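Side-chain contact in flagellar biosynthetic protein FlhB (Aquifex aeolicus, PDB 3B1S), which is probably required for building the flagellar rod and may form part of the membrane apparatus that exports flagellar proteins, this chain being its C-terminal cytoplasmic domain: residues 54-59 against 65-70. Sequence-based numbering, arbitrary orientation.
Sequences YPAVEV and PKFYKA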
loop_
_atom_site.group_PDB
_atom_site.type_symbol
_atom_site.label_atom_id
_atom_site.label_comp_id
_atom_site.label_asym_id
_atom_site.label_seq_id
_atom_site.Cartn_x
_atom_site.Cartn_y
_atom_site.Cartn_z
ATOM N N TYR D 54 -6.435 -4.276 -5.191
ATOM C CA TYR D 54 -6.987 -2.960 -4.856
ATOM C C TYR D 54 -8.419 -2.934 -4.286
ATOM O O TYR D 54 -8.629 -2.451 -3.160
ATOM C CB TYR D 54 -6.894 -2.012 -6.061
ATOM C CG TYR D 54 -6.816 -0.567 -5.649
ATOM C CD1 TYR D 54 -5.663 0.165 -5.883
ATOM C CD2 TYR D 54 -7.876 0.063 -4.986
ATOM C CE1 TYR D 54 -5.557 1.473 -5.496
ATOM C CE2 TYR D 54 -7.779 1.384 -4.592
ATOM C CZ TYR D 54 -6.609 2.075 -4.853
ATOM O OH TYR D 54 -6.461 3.379 -4.488
ATOM N N PRO D 55 -9.417 -3.417 -5.069
ATOM C CA PRO D 55 -10.788 -3.346 -4.559
ATOM C C PRO D 55 -10.958 -4.285 -3.386
ATOM O O PRO D 55 -11.875 -4.121 -2.585
ATOM C CB PRO D 55 -11.627 -3.835 -5.747
ATOM C CG PRO D 55 -10.745 -3.620 -6.971
ATOM C CD PRO D 55 -9.387 -3.968 -6.442
ATOM N N ALA D 56 -10.038 -5.237 -3.288
ATOM C CA ALA D 56 -10.171 -6.370 -2.393
ATOM C C ALA D 56 -10.069 -6.002 -0.912
ATOM O O ALA D 56 -10.779 -6.556 -0.069
ATOM C CB ALA D 56 -9.151 -7.441 -2.759
ATOM N N VAL D 57 -9.102 -5.153 -0.612
ATOM C CA VAL D 57 -8.786 -4.796 0.746
ATOM C C VAL D 57 -8.933 -3.356 1.108
ATOM O O VAL D 57 -9.320 -2.550 0.295
ATOM C CB VAL D 57 -7.394 -5.244 1.096
ATOM C CG1 VAL D 57 -7.370 -6.739 1.273
ATOM C CG2 VAL D 57 -6.455 -4.843 0.016
ATOM N N GLU D 58 -8.640 -3.047 2.359
ATOM C CA GLU D 58 -8.839 -1.712 2.832
ATOM C C GLU D 58 -7.774 -1.294 3.827
ATOM O O GLU D 58 -7.125 -2.126 4.462
ATOM C CB GLU D 58 -10.238 -1.591 3.441
ATOM C CG GLU D 58 -10.416 -2.308 4.784
ATOM C CD GLU D 58 -11.841 -2.213 5.315
ATOM O OE1 GLU D 58 -12.779 -2.518 4.541
ATOM O OE2 GLU D 58 -12.026 -1.830 6.498
ATOM N N VAL D 59 -7.641 0.014 3.982
ATOM C CA VAL D 59 -6.596 0.603 4.796
ATOM C C VAL D 59 -6.701 0.321 6.290
ATOM O O VAL D 59 -7.665 0.703 6.947
ATOM C CB VAL D 59 -6.529 2.098 4.555
ATOM C CG1 VAL D 59 -5.382 2.727 5.353
ATOM C CG2 VAL D 59 -6.383 2.363 3.056
ATOM N N PRO D 65 -6.513 -14.072 4.036
ATOM C CA PRO D 65 -5.818 -15.340 3.846
ATOM C C PRO D 65 -5.631 -15.726 2.362
ATOM O O PRO D 65 -4.534 -16.134 1.966
ATOM C CB PRO D 65 -6.698 -16.315 4.622
ATOM C CG PRO D 65 -7.113 -15.483 5.824
ATOM C CD PRO D 65 -7.320 -14.081 5.275
ATOM N N LYS D 66 -6.585 -15.406 1.515
ATOM C CA LYS D 66 -6.432 -15.787 0.139
ATOM C C LYS D 66 -5.189 -15.228 -0.467
ATOM O O LYS D 66 -4.433 -15.949 -1.080
ATOM C CB LYS D 66 -7.558 -15.173 -0.658
ATOM C CG LYS D 66 -7.088 -14.704 -2.007
ATOM C CD LYS D 66 -8.142 -14.873 -3.083
ATOM C CE LYS D 66 -7.496 -15.190 -4.427
ATOM N NZ LYS D 66 -8.459 -15.426 -5.535
ATOM N N PHE D 67 -4.897 -13.977 -0.216
ATOM C CA PHE D 67 -3.737 -13.373 -0.837
ATOM C C PHE D 67 -2.428 -13.911 -0.336
ATOM O O PHE D 67 -1.401 -13.528 -0.832
ATOM C CB PHE D 67 -3.736 -11.878 -0.637
ATOM C CG PHE D 67 -4.693 -11.168 -1.505
ATOM C CD1 PHE D 67 -4.527 -11.165 -2.860
ATOM C CD2 PHE D 67 -5.755 -10.491 -0.969
ATOM C CE1 PHE D 67 -5.395 -10.512 -3.652
ATOM C CE2 PHE D 67 -6.627 -9.839 -1.764
ATOM C CZ PHE D 67 -6.451 -9.846 -3.103
ATOM N N TYR D 68 -2.425 -14.718 0.700
ATOM C CA TYR D 68 -1.143 -15.049 1.309
ATOM C C TYR D 68 -0.210 -15.632 0.261
ATOM O O TYR D 68 1.005 -15.475 0.362
ATOM C CB TYR D 68 -1.280 -15.975 2.501
ATOM C CG TYR D 68 -2.091 -15.412 3.642
ATOM C CD1 TYR D 68 -2.591 -16.257 4.634
ATOM C CD2 TYR D 68 -2.384 -14.055 3.731
ATOM C CE1 TYR D 68 -3.352 -15.769 5.711
ATOM C CE2 TYR D 68 -3.151 -13.558 4.801
ATOM C CZ TYR D 68 -3.631 -14.430 5.784
ATOM O OH TYR D 68 -4.384 -13.975 6.833
ATOM N N LYS D 69 -0.786 -16.184 -0.789
ATOM C CA LYS D 69 -0.012 -16.785 -1.853
ATOM C C LYS D 69 0.917 -15.898 -2.666
ATOM O O LYS D 69 2.065 -16.230 -2.869
ATOM C CB LYS D 69 -0.990 -17.381 -2.854
ATOM C CG LYS D 69 -1.790 -16.336 -3.620
ATOM C CD LYS D 69 -2.449 -16.921 -4.863
ATOM C CE LYS D 69 -3.882 -17.362 -4.617
ATOM N NZ LYS D 69 -4.403 -18.190 -5.731
ATOM N N ALA D 70 0.433 -14.760 -3.118
ATOM C CA ALA D 70 1.228 -13.913 -4.010
ATOM C C ALA D 70 2.026 -12.846 -3.273
ATOM O O ALA D 70 3.050 -12.371 -3.784
ATOM C CB ALA D 70 0.342 -13.291 -5.115
#
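In the C-terminal domain of FlhB, a member of the type III secretion exporter family, this small apolar contact joins the two ends of the connection between helix 47-53 and helix 68-84. Ala-56 and Val-57, just past the end of the first helix, meet Phe-67, which leads into the second. The ring of Phe-67 spans a backbone gap of 9.6 Å between the CA atoms of Ala-56 and Phe-67, the nearest pair of CA atoms across the contact.

The side chain of Phe-67 starts with CG anti to its own carbonyl carbon (chi1 -76°), which sends the ring away from its own backbone toward residues 56 and 57. Its far rim does the touching. The methyl of Ala-56 comes up at the ring edge, close to the ring plane, and straddles one bond of it: CB lies 3.6 Å from CE2 of Phe-67 and equally far from CZ. Val-57 approaches the same corner obliquely and more loosely. On one face, offset toward the rim, Phe-67 carries CG of its neighbour Lys-66, 4.3 Å above the plane, while Leu-53 of helix 47-53 also packs against Phe-67.

No hydrogen bond crosses between the segments, and together they bury only 91 Å². The loop has polar ties of its own to the sheet: the carbonyl oxygens of Tyr-54 and Val-57 both accept hydrogen bonds from the ammonium of Lys-23, and Val-57 packs on Val-20 of the same strand, 19-25. Val-57 therefore touches both that strand and the aromatic ring, its CG1 being 4.4 Å from CE2 of Phe-67.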